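PDB 4MFI: Sn-glycerol-3-phosphate ABC transporter substrate-binding protein UspB from Mycobacterium tuberculosis, which probably serves as the solute-capturing subunit of an ABC importer, with specificity for glycerophosphocholine. Local coordinates for residues G199-A203 with D204-W208; V422-D425 with R426-R430. All coordinates share one frame; numbering follows the deposited sequence.

Contact 1. Residues G199-A203 with D204-W208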
# COMPACT_ATOMS: atom_id res chain seq x y z
N GLY A 199 -0.69 -8.53 -17.44
CA GLY A 199 -1.64 -7.44 -17.33
C GLY A 199 -1.11 -6.38 -16.39
O GLY A 199 -0.61 -6.69 -15.31
N TRP A 200 -1.23 -5.13 -16.82
CA TRP A 200 -0.96 -3.96 -15.97
C TRP A 200 -2.27 -3.44 -15.43
O TRP A 200 -3.27 -3.40 -16.14
CB TRP A 200 -0.31 -2.85 -16.79
CG TRP A 200 1.08 -3.15 -17.28
CD1 TRP A 200 1.46 -3.49 -18.55
CD2 TRP A 200 2.29 -3.11 -16.50
NE1 TRP A 200 2.82 -3.68 -18.60
CE2 TRP A 200 3.35 -3.44 -17.36
CE3 TRP A 200 2.57 -2.82 -15.16
CZ2 TRP A 200 4.67 -3.51 -16.92
CZ3 TRP A 200 3.88 -2.89 -14.72
CH2 TRP A 200 4.92 -3.23 -15.60
N ALA A 201 -2.27 -2.99 -14.17
CA ALA A 201 -3.46 -2.39 -13.59
C ALA A 201 -3.91 -1.17 -14.39
O ALA A 201 -3.10 -0.52 -15.06
CB ALA A 201 -3.20 -1.99 -12.16
N ASN A 202 -5.20 -0.84 -14.29
CA ASN A 202 -5.73 0.37 -14.90
C ASN A 202 -5.53 1.58 -13.99
O ASN A 202 -4.76 1.51 -13.02
CB ASN A 202 -7.19 0.20 -15.33
CG ASN A 202 -8.15 0.08 -14.15
OD1 ASN A 202 -7.79 0.30 -12.98
ND2 ASN A 202 -9.39 -0.26 -14.45
N ALA A 203 -6.22 2.68 -14.27
CA ALA A 203 -5.97 3.93 -13.54
C ALA A 203 -6.33 3.87 -12.06
O ALA A 203 -6.02 4.79 -11.31
CB ALA A 203 -6.68 5.09 -14.22
N ASP A 204 -7.00 2.81 -11.63
CA ASP A 204 -7.28 2.70 -10.20
C ASP A 204 -6.09 2.25 -9.35
O ASP A 204 -6.11 2.43 -8.13
CB ASP A 204 -8.49 1.79 -9.94
CG ASP A 204 -9.81 2.54 -10.05
OD1 ASP A 204 -9.83 3.77 -9.79
OD2 ASP A 204 -10.82 1.89 -10.38
N LEU A 205 -5.06 1.69 -9.98
CA LEU A 205 -3.93 1.17 -9.22
C LEU A 205 -2.56 1.31 -9.89
O LEU A 205 -1.54 1.05 -9.25
CB LEU A 205 -4.16 -0.31 -8.89
CG LEU A 205 -3.50 -0.83 -7.61
CD1 LEU A 205 -4.04 -0.08 -6.41
CD2 LEU A 205 -3.74 -2.31 -7.47
N ILE A 206 -2.52 1.73 -11.15
CA ILE A 206 -1.26 1.67 -11.88
C ILE A 206 -0.16 2.60 -11.33
O ILE A 206 1.01 2.23 -11.36
CB ILE A 206 -1.48 1.87 -13.41
CG1 ILE A 206 -0.20 1.56 -14.21
CG2 ILE A 206 -1.95 3.29 -13.70
CD1 ILE A 206 0.28 0.13 -14.05
N SER A 207 -0.50 3.78 -10.81
CA SER A 207 0.59 4.58 -10.23
C SER A 207 1.23 3.89 -9.03
O SER A 207 2.41 4.09 -8.75
CB SER A 207 0.17 6.00 -9.86
OG SER A 207 -0.70 6.02 -8.74
N TRP A 208 0.47 3.05 -8.34
CA TRP A 208 1.02 2.27 -7.23
C TRP A 208 1.90 1.13 -7.73
O TRP A 208 3.04 0.98 -7.28
CB TRP A 208 -0.11 1.72 -6.37
CG TRP A 208 0.32 1.11 -5.07
CD1 TRP A 208 1.04 1.70 -4.07
CD2 TRP A 208 -0.01 -0.21 -4.60
NE1 TRP A 208 1.20 0.83 -3.02
CE2 TRP A 208 0.56 -0.35 -3.32
CE3 TRP A 208 -0.72 -1.29 -5.15
CZ2 TRP A 208 0.42 -1.52 -2.57
CZ3 TRP A 208 -0.85 -2.45 -4.41
CH2 TRP A 208 -0.28 -2.56 -3.13
O HOH W 1 -11.18 -0.29 -11.83
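N202 supplies two acceptors to the residues just after it, and between them they bend the chain from strand 198-201 into helix 206-209. Its side-chain OD1 takes the backbone N of D204 at 3.0 Å, with the donor well above the amide plane. CG sits between the backbone N and the carbonyl carbon (chi1 69°), which folds the amide forward over the turn. Its backbone O is shared: L205 N lies 3.1 Å away in an almost straight bond, while I206 N comes to 2.9 Å from the same N202 O, lined up with the carbonyl but at a more bent N-H angle of 140°. This is an Asx turn superimposed on a beta turn of N202-L205, here used as the link between a strand and the helix whose N-cap is L205. The other end of the amide is also engaged, since a water accepts from N202 ND2 and donates to D204 OD2, at 2.6 Å from that oxygen. The amide and carboxylate run side by side with their planes steeply inclined. D204 OD1 turns to a salt bridge with R393, and the A203 backbone N is taken by E400; both partners stand on helix 391-405, where S396 OG also receives the N-H of S207. Apolar contacts accompany these bonds. A201 CB meets L205 CB at 3.8 Å, and I206 CD1 approaches W200 CE3 obliquely at 3.9 Å, while the indole NE1 is bonded to S244 OG.

Contact 2. Residues V422-D425 with R426-R430; sequences VILD and RQIMR
L424 and M429 meet near the C-terminal end of helix 409-427: M429 SD lies 3.8 Å from L424 CG, the thioether chain folded back by bends at chi2 and chi3. The CB of L424 points away from 426-430, but with CG anti to the backbone N (chi1 -175°) the branch turns back and CD1 comes to 3.9 Å from I428 CB; one leucine touches both I428 and M429. M429 CG also passes 3.6 Å from D425 OD1, a van der Waals approach of a methylene to a carboxylate oxygen; OD2 of that carboxylate is hydrogen-bonded to Q421 one turn back.

The backbone sets these positions. Regular i to i+4 bonds join V422 O to R426 N and I423 O to Q427 N. L424 O then accepts twice, from I428 N at 3.0 Å and from M429 N at 3.1 Å, the donors coming from opposite faces of its carbonyl plane. The second is an i to i+5 bond, which makes L424-M429 a pi-turn. On the exposed side, R426 NH1 makes a weak bond to Q427 OE1.

Inward, L424 and M429 lie against W225 in the loop between strands 222-223 and 226-227, while I423 and I428 rest respectively on L388 and P389, just ahead of helix 391-405.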
# COMPACT_ATOMS: atom_id res chain seq x y z
N VAL A 422 2.51 22.69 -10.41
CA VAL A 422 1.58 23.74 -10.05
C VAL A 422 0.78 23.38 -8.80
O VAL A 422 0.66 24.19 -7.88
CB VAL A 422 0.64 24.07 -11.23
CG1 VAL A 422 -0.51 24.96 -10.78
CG2 VAL A 422 1.42 24.74 -12.35
N ILE A 423 0.28 22.15 -8.74
CA ILE A 423 -0.49 21.71 -7.58
C ILE A 423 0.37 21.68 -6.31
O ILE A 423 -0.03 22.15 -5.26
CB ILE A 423 -1.16 20.34 -7.82
CG1 ILE A 423 -2.27 20.48 -8.87
CG2 ILE A 423 -1.74 19.77 -6.52
CD1 ILE A 423 -2.76 19.16 -9.42
N LEU A 424 1.57 21.12 -6.43
CA LEU A 424 2.49 21.04 -5.31
C LEU A 424 2.81 22.43 -4.75
O LEU A 424 2.74 22.66 -3.54
CB LEU A 424 3.78 20.35 -5.75
CG LEU A 424 4.80 20.08 -4.64
CD1 LEU A 424 4.24 19.05 -3.65
CD2 LEU A 424 6.11 19.61 -5.25
N ASP A 425 3.16 23.36 -5.64
CA ASP A 425 3.55 24.70 -5.20
C ASP A 425 2.37 25.50 -4.64
O ASP A 425 2.57 26.37 -3.78
CB ASP A 425 4.22 25.46 -6.34
CG ASP A 425 5.55 24.87 -6.75
OD1 ASP A 425 6.13 24.12 -5.93
OD2 ASP A 425 6.01 25.13 -7.88
N ARG A 426 1.16 25.21 -5.09
CA ARG A 426 0.01 25.96 -4.60
C ARG A 426 -0.61 25.38 -3.33
O ARG A 426 -1.13 26.13 -2.50
CB ARG A 426 -1.04 26.19 -5.70
CG ARG A 426 -2.07 25.12 -5.87
CD ARG A 426 -3.03 25.46 -7.01
NE ARG A 426 -3.60 26.81 -6.94
CZ ARG A 426 -4.61 27.17 -6.16
NH1 ARG A 426 -5.17 26.30 -5.33
NH2 ARG A 426 -5.07 28.42 -6.18
N GLN A 427 -0.53 24.06 -3.16
CA GLN A 427 -1.21 23.38 -2.04
C GLN A 427 -0.31 22.99 -0.88
O GLN A 427 -0.77 22.95 0.26
CB GLN A 427 -1.92 22.11 -2.52
CG GLN A 427 -2.96 22.32 -3.60
CD GLN A 427 -4.04 23.30 -3.19
OE1 GLN A 427 -4.08 24.42 -3.67
NE2 GLN A 427 -4.93 22.86 -2.30
N ILE A 428 0.96 22.70 -1.17
CA ILE A 428 1.82 22.06 -0.18
C ILE A 428 2.98 22.93 0.26
O ILE A 428 3.18 23.14 1.46
CB ILE A 428 2.40 20.73 -0.71
CG1 ILE A 428 1.26 19.78 -1.13
CG2 ILE A 428 3.32 20.08 0.33
CD1 ILE A 428 0.25 19.49 -0.03
N MET A 429 3.73 23.46 -0.70
CA MET A 429 5.01 24.08 -0.36
C MET A 429 4.90 25.28 0.57
O MET A 429 5.73 25.45 1.46
CB MET A 429 5.83 24.37 -1.63
CG MET A 429 6.00 23.13 -2.52
SD MET A 429 6.59 21.62 -1.66
CE MET A 429 8.33 21.91 -1.72
N ARG A 430 3.87 26.11 0.41
CA ARG A 430 3.74 27.25 1.32
C ARG A 430 3.46 26.83 2.76
O ARG A 430 3.89 27.48 3.71
CB ARG A 430 2.66 28.22 0.82
CG ARG A 430 2.36 29.34 1.81
CD ARG A 430 1.37 30.32 1.25
NE ARG A 430 2.02 31.34 0.43
CZ ARG A 430 1.38 32.36 -0.15
NH1 ARG A 430 0.06 32.49 -0.02
NH2 ARG A 430 2.06 33.26 -0.85

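Contact 1 comes first along the chain, and contact 2 lies in the C-terminal part of the last long helix, 409-427, and just beyond it, some two hundred residues later. Their centres are 25 Å apart and their nearest atoms about 13 Å, so they do not touch. They nonetheless draw on neighbouring pieces of the fold. Helix 391-405 lines the turn at 202-207 with R393, S396 and E400, and the loop leading into that helix carries L388 and P389 against I423 and I428. The hairpin region does likewise, Y221 bonding S207 O and W225 meeting L424 and M429. Two local turns, one leading into a helix, thus pack on shared elements of this solute-binding fold.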